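Side-chain contacts in COPII coat assembly protein SEC16 (Saccharomyces cerevisiae, PDB 3MZK), which helps initiate assembly of the COPII coat that forms transport vesicles at the endoplasmic reticulum, helps select their cargo, and takes part in autophagy: residues B[328-331]-B[332-335]; B[170-173]-B[174-178]. All blocks are in the same frame, centred on the assembly; numbering follows the deposited sequence.

Interaction 1 of 2, residues B[328-331]-B[332-335]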
ATOM      1  N   ASN B 328     -11.412  34.484  20.721  1.00 32.14           N
ATOM      2  CA  ASN B 328     -11.369  35.456  21.819  1.00 42.58           C
ATOM      3  C   ASN B 328     -11.644  34.869  23.206  1.00 47.90           C
ATOM      4  O   ASN B 328     -11.256  35.444  24.227  1.00 46.34           O
ATOM      5  CB  ASN B 328     -12.323  36.621  21.547  1.00 45.73           C
ATOM      6  CG  ASN B 328     -11.630  37.794  20.879  1.00 53.26           C
ATOM      7  OD1 ASN B 328     -10.462  38.076  21.156  1.00 55.60           O
ATOM      8  ND2 ASN B 328     -12.346  38.487  19.998  1.00 45.05           N
ATOM      9  N   THR B 329     -12.316  33.726  23.241  1.00 37.29           N
ATOM     10  CA  THR B 329     -12.691  33.105  24.505  1.00 39.56           C
ATOM     11  C   THR B 329     -11.462  32.607  25.273  1.00 44.99           C
ATOM     12  O   THR B 329     -10.482  32.163  24.669  1.00 43.34           O
ATOM     13  CB  THR B 329     -13.681  31.948  24.275  1.00 40.67           C
ATOM     14  OG1 THR B 329     -13.009  30.848  23.646  1.00 56.09           O
ATOM     15  CG2 THR B 329     -14.844  32.404  23.391  1.00 34.82           C
ATOM     16  N   PHE B 330     -11.515  32.683  26.601  1.00 49.13           N
ATOM     17  CA  PHE B 330     -10.425  32.181  27.431  1.00 46.18           C
ATOM     18  C   PHE B 330     -10.200  30.683  27.198  1.00 55.71           C
ATOM     19  O   PHE B 330      -9.054  30.231  27.104  1.00 54.55           O
ATOM     20  CB  PHE B 330     -10.676  32.465  28.912  1.00 43.61           C
ATOM     21  CG  PHE B 330     -10.738  33.920  29.247  1.00 46.71           C
ATOM     22  CD1 PHE B 330     -10.401  34.878  28.305  1.00 67.15           C
ATOM     23  CD2 PHE B 330     -11.130  34.339  30.510  1.00 57.26           C
ATOM     24  CE1 PHE B 330     -10.460  36.232  28.615  1.00 58.35           C
ATOM     25  CE2 PHE B 330     -11.190  35.691  30.829  1.00 55.32           C
ATOM     26  CZ  PHE B 330     -10.854  36.635  29.877  1.00 53.23           C
ATOM     27  N   GLU B 331     -11.290  29.923  27.098  1.00 45.43           N
ATOM     28  CA  GLU B 331     -11.196  28.495  26.794  1.00 45.25           C
ATOM     29  C   GLU B 331     -10.348  28.272  25.548  1.00 46.63           C
ATOM     30  O   GLU B 331      -9.432  27.444  25.545  1.00 42.79           O
ATOM     31  CB  GLU B 331     -12.583  27.872  26.600  1.00 41.38           C
ATOM     32  CG  GLU B 331     -13.465  27.880  27.839  1.00 62.28           C
ATOM     33  CD  GLU B 331     -13.883  29.280  28.252  1.00 84.43           C
ATOM     34  OE1 GLU B 331     -14.125  30.121  27.355  1.00 59.72           O
ATOM     35  OE2 GLU B 331     -13.966  29.540  29.477  1.00106.34           O
ATOM     36  N   SER B 332     -10.656  29.025  24.495  1.00 34.17           N
ATOM     37  CA  SER B 332      -9.923  28.927  23.236  1.00 41.69           C
ATOM     38  C   SER B 332      -8.433  29.201  23.412  1.00 47.75           C
ATOM     39  O   SER B 332      -7.598  28.496  22.850  1.00 51.10           O
ATOM     40  CB  SER B 332     -10.505  29.885  22.198  1.00 47.42           C
ATOM     41  OG  SER B 332      -9.808  29.782  20.969  1.00 55.28           O
ATOM     42  N   ILE B 333      -8.097  30.226  24.188  1.00 39.02           N
ATOM     43  CA  ILE B 333      -6.695  30.544  24.425  1.00 45.94           C
ATOM     44  C   ILE B 333      -5.969  29.346  25.015  1.00 50.19           C
ATOM     45  O   ILE B 333      -4.911  28.945  24.531  1.00 49.33           O
ATOM     46  CB  ILE B 333      -6.539  31.729  25.386  1.00 46.24           C
ATOM     47  CG1 ILE B 333      -7.154  32.987  24.782  1.00 49.94           C
ATOM     48  CG2 ILE B 333      -5.070  31.966  25.715  1.00 34.54           C
ATOM     49  CD1 ILE B 333      -7.088  34.182  25.707  1.00 58.95           C
ATOM     50  N   LEU B 334      -6.550  28.779  26.068  1.00 49.48           N
ATOM     51  CA  LEU B 334      -5.936  27.678  26.793  1.00 47.98           C
ATOM     52  C   LEU B 334      -5.987  26.373  25.995  1.00 54.25           C
ATOM     53  O   LEU B 334      -4.973  25.690  25.840  1.00 62.23           O
ATOM     54  CB  LEU B 334      -6.605  27.508  28.161  1.00 44.54           C
ATOM     55  CG  LEU B 334      -6.587  28.750  29.060  1.00 45.88           C
ATOM     56  CD1 LEU B 334      -7.360  28.514  30.338  1.00 46.15           C
ATOM     57  CD2 LEU B 334      -5.164  29.179  29.380  1.00 48.74           C
ATOM     58  N   TRP B 335      -7.165  26.029  25.489  1.00 38.37           N
ATOM     59  CA  TRP B 335      -7.296  24.847  24.650  1.00 42.94           C
ATOM     60  C   TRP B 335      -6.272  24.876  23.524  1.00 52.85           C
ATOM     61  O   TRP B 335      -5.536  23.909  23.326  1.00 56.67           O
ATOM     62  CB  TRP B 335      -8.700  24.741  24.068  1.00 36.34           C
ATOM     63  CG  TRP B 335      -9.723  24.385  25.080  1.00 43.77           C
ATOM     64  CD1 TRP B 335      -9.505  23.813  26.297  1.00 41.24           C
ATOM     65  CD2 TRP B 335     -11.136  24.585  24.975  1.00 51.26           C
ATOM     66  NE1 TRP B 335     -10.698  23.636  26.956  1.00 43.45           N
ATOM     67  CE2 TRP B 335     -11.714  24.103  26.165  1.00 46.11           C
ATOM     68  CE3 TRP B 335     -11.968  25.125  23.988  1.00 49.56           C
ATOM     69  CZ2 TRP B 335     -13.088  24.142  26.396  1.00 44.61           C
ATOM     70  CZ3 TRP B 335     -13.333  25.162  24.218  1.00 42.09           C
ATOM     71  CH2 TRP B 335     -13.879  24.673  25.412  1.00 47.89           C
TER

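Interaction 2 of 2, residues B[170-173]-B[174-178]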
ATOM      1  N   LEU B 170     -24.677  -7.584 -11.699  1.00 75.41           N
ATOM      2  CA  LEU B 170     -25.233  -6.788 -10.612  1.00 67.40           C
ATOM      3  C   LEU B 170     -26.691  -6.420 -10.868  1.00 74.91           C
ATOM      4  O   LEU B 170     -27.531  -6.512  -9.971  1.00 68.70           O
ATOM      5  CB  LEU B 170     -24.409  -5.522 -10.404  1.00 55.68           C
ATOM      6  CG  LEU B 170     -24.905  -4.587  -9.301  1.00 59.15           C
ATOM      7  CD1 LEU B 170     -24.942  -5.317  -7.972  1.00 66.63           C
ATOM      8  CD2 LEU B 170     -24.029  -3.343  -9.212  1.00 54.93           C
ATOM      9  N   ARG B 171     -26.984  -5.998 -12.095  1.00 75.42           N
ATOM     10  CA  ARG B 171     -28.341  -5.616 -12.460  1.00 79.95           C
ATOM     11  C   ARG B 171     -29.306  -6.761 -12.188  1.00 70.13           C
ATOM     12  O   ARG B 171     -30.415  -6.553 -11.699  1.00 80.00           O
ATOM     13  CB  ARG B 171     -28.417  -5.184 -13.927  1.00 88.60           C
ATOM     14  CG  ARG B 171     -29.780  -5.414 -14.571  1.00105.68           C
ATOM     15  CD  ARG B 171     -30.048  -4.451 -15.728  1.00125.38           C
ATOM     16  NE  ARG B 171     -28.969  -4.432 -16.711  1.00130.11           N
ATOM     17  CZ  ARG B 171     -28.098  -3.436 -16.851  1.00126.94           C
ATOM     18  NH1 ARG B 171     -28.177  -2.365 -16.073  1.00114.90           N
ATOM     19  NH2 ARG B 171     -27.148  -3.509 -17.775  1.00129.40           N
ATOM     20  N   LEU B 172     -28.872  -7.975 -12.492  1.00 51.83           N
ATOM     21  CA  LEU B 172     -29.722  -9.136 -12.295  1.00 62.14           C
ATOM     22  C   LEU B 172     -29.932  -9.438 -10.810  1.00 67.50           C
ATOM     23  O   LEU B 172     -31.037  -9.776 -10.388  1.00 79.17           O
ATOM     24  CB  LEU B 172     -29.146 -10.354 -13.019  1.00 60.20           C
ATOM     25  CG  LEU B 172     -29.910 -11.656 -12.771  1.00 67.28           C
ATOM     26  CD1 LEU B 172     -31.384 -11.490 -13.115  1.00 57.34           C
ATOM     27  CD2 LEU B 172     -29.291 -12.809 -13.548  1.00 66.86           C
ATOM     28  N   ALA B 173     -28.870  -9.313 -10.019  1.00 56.87           N
ATOM     29  CA  ALA B 173     -28.950  -9.599  -8.591  1.00 46.77           C
ATOM     30  C   ALA B 173     -29.842  -8.595  -7.873  1.00 60.35           C
ATOM     31  O   ALA B 173     -30.542  -8.940  -6.922  1.00 57.06           O
ATOM     32  CB  ALA B 173     -27.565  -9.614  -7.972  1.00 38.89           C
ATOM     33  N   LEU B 174     -29.812  -7.350  -8.334  1.00 72.38           N
ATOM     34  CA  LEU B 174     -30.628  -6.304  -7.732  1.00 67.69           C
ATOM     35  C   LEU B 174     -32.098  -6.422  -8.139  1.00 74.15           C
ATOM     36  O   LEU B 174     -32.993  -6.133  -7.344  1.00 71.26           O
ATOM     37  CB  LEU B 174     -30.087  -4.917  -8.093  1.00 69.00           C
ATOM     38  CG  LEU B 174     -28.753  -4.500  -7.476  1.00 63.35           C
ATOM     39  CD1 LEU B 174     -28.386  -3.094  -7.934  1.00 51.56           C
ATOM     40  CD2 LEU B 174     -28.820  -4.568  -5.964  1.00 56.54           C
ATOM     41  N   SER B 175     -32.343  -6.850  -9.375  1.00 58.31           N
ATOM     42  CA  SER B 175     -33.707  -6.952  -9.879  1.00 56.18           C
ATOM     43  C   SER B 175     -34.438  -8.131  -9.252  1.00 71.90           C
ATOM     44  O   SER B 175     -35.662  -8.220  -9.320  1.00 91.99           O
ATOM     45  CB  SER B 175     -33.723  -7.067 -11.405  1.00 66.20           C
ATOM     46  OG  SER B 175     -33.250  -8.330 -11.833  1.00 67.16           O
ATOM     47  N   LYS B 176     -33.681  -9.034  -8.642  1.00 67.39           N
ATOM     48  CA  LYS B 176     -34.268 -10.168  -7.939  1.00 60.71           C
ATOM     49  C   LYS B 176     -34.173  -9.943  -6.437  1.00 68.47           C
ATOM     50  O   LYS B 176     -34.533 -10.812  -5.640  1.00 72.96           O
ATOM     51  CB  LYS B 176     -33.565 -11.467  -8.332  1.00 65.96           C
ATOM     52  CG  LYS B 176     -33.711 -11.831  -9.805  1.00 67.88           C
ATOM     53  CD  LYS B 176     -35.167 -12.073 -10.170  1.00 66.85           C
ATOM     54  CE  LYS B 176     -35.320 -12.418 -11.638  1.00 85.60           C
ATOM     55  NZ  LYS B 176     -36.742 -12.689 -12.004  1.00100.42           N
ATOM     56  N   ARG B 177     -33.678  -8.764  -6.069  1.00 68.41           N
ATOM     57  CA  ARG B 177     -33.574  -8.342  -4.676  1.00 67.36           C
ATOM     58  C   ARG B 177     -32.714  -9.265  -3.823  1.00 66.73           C
ATOM     59  O   ARG B 177     -32.964  -9.426  -2.632  1.00 79.29           O
ATOM     60  CB  ARG B 177     -34.962  -8.179  -4.047  1.00 80.67           C
ATOM     61  CG  ARG B 177     -35.857  -7.166  -4.753  1.00 89.67           C
ATOM     62  CD  ARG B 177     -37.017  -6.740  -3.861  1.00102.11           C
ATOM     63  NE  ARG B 177     -36.539  -6.038  -2.671  1.00116.99           N
ATOM     64  CZ  ARG B 177     -37.321  -5.578  -1.699  1.00117.57           C
ATOM     65  NH1 ARG B 177     -38.635  -5.747  -1.765  1.00124.60           N
ATOM     66  NH2 ARG B 177     -36.788  -4.953  -0.657  1.00104.23           N
ATOM     67  N   ASP B 178     -31.696  -9.863  -4.429  1.00 65.96           N
ATOM     68  CA  ASP B 178     -30.749 -10.681  -3.679  1.00 67.48           C
ATOM     69  C   ASP B 178     -29.517  -9.854  -3.350  1.00 66.98           C
ATOM     70  O   ASP B 178     -28.558  -9.812  -4.118  1.00 73.64           O
ATOM     71  CB  ASP B 178     -30.348 -11.924  -4.468  1.00 65.44           C
ATOM     72  CG  ASP B 178     -29.539 -12.899  -3.639  1.00 66.80           C
ATOM     73  OD1 ASP B 178     -28.822 -12.454  -2.717  1.00 59.91           O
ATOM     74  OD2 ASP B 178     -29.624 -14.116  -3.907  1.00 59.73           O
TER

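Interaction 1 of 2, residues B[328-331]-B[332-335]
The N-terminal cap of helix 330-344 is formed by Thr329, whose OG1 accepts the backbone N-H of Ser332 at 3.1 Å (OG1 to N), bent to 150° at the hydrogen. With chi1 near 70°, OG1 lies between the backbone N and the carbonyl carbon of Thr329, directed at the first turn; the same oxygen is also hydrogen-bonded to Asn326 O, so two partners hold its rotation. Behind the cap the regular helical bonds begin, with Ile333 N to Thr329 O at 3.1 Å and Trp335 N to Glu331 O at 2.7 Å.

Within the first turn and the next, Glu331 and Trp335, four residues apart, run side by side, pointing the same way. CB of Glu331 stands 3.5 Å from the centroid of the Trp335 six-membered ring and 7° off its normal, a CH-pi contact over the face, while CG reaches Trp335 CZ2 at 4.0 Å. The bend at chi2 of Glu331 then takes the carboxylate away from the indole, at a steep angle to its plane.

This turn belongs to the helical Sec23-binding domain of Sec16, an ACE1-like coat module, and its side chains meet several helices. Phe330 CD1 lies 4.3 Å from Ile333 CD1, which comes at the ring obliquely, and both side chains rest on Leu365 of helix 356-368. Ser332 OG bonds to Gln358 of that helix. Trp335 packs instead on helix 101-111, edge-to-face with Trp103, and Phe330 makes a cation-pi contact with a basic side chain of another protein.

Interaction 2 of 2, residues B[170-173]-B[174-178]
The flat groups that meet the next turn are peptide carbonyls, and Ser175 OG approaches that of Leu172 at 3.0 Å (OG to O), tilted 34° from the carbonyl plane and well off the C=O direction. Lys176 N reaches the same Leu172 O at 3.3 Å, a weak bond. By contrast, Asp178 N meets Ala173 O nearly head-on at 2.9 Å. That bond and a weak one from Arg177 N to Leu174 O make the Schellman motif that ends helix 166-175, and Arg177 takes the positive phi (59°) such a turn needs.

Along the helix, Leu170 and Leu174 cross obliquely, CD1 of Leu170 against CG of Leu174 at 3.9 Å. Leu170 turns CG opposite its backbone N, which brings CD1 toward the next turn. Both leucines pack on Ala182 of helix 179-187, and an alanine in place of Leu174 would probably open a gap there and leave Leu170 CD1 without its neighbour. Leu172 CD1 lies 4.1 Å from Lys176 CG, over helix 151-162.

Asp178 is the N-cap of helix 179-187, where its OD1 accepts a weak bond from Ala180 N; its OD2 bonds to Leu149 N and to Tyr201 OH of the second subunit. With two backbone N-H groups and a tyrosine hydroxyl round it, this buried carboxylate is likely to stay ionised.

Overall arrangement
Both contacts are helix ends within the Sec23-binding domain, but of opposite kinds: interaction 1 starts helix 330-344, whereas interaction 2 finishes helix 166-175 and hands over to the next helix. Interaction 2 comes first along the chain. Their centres lie 55 Å apart, with about 45 Å between nearest atoms, so they do not touch, and they lie on opposite sides of the chain's centre. Interaction 1 is the more central, 15 Å from that centre, and is buried beside the chain of another protein; interaction 2 sits 41 Å out, partly buried, where the second Sec16 subunit approaches. Each contact thus lies close to a different protein interface of the assembly.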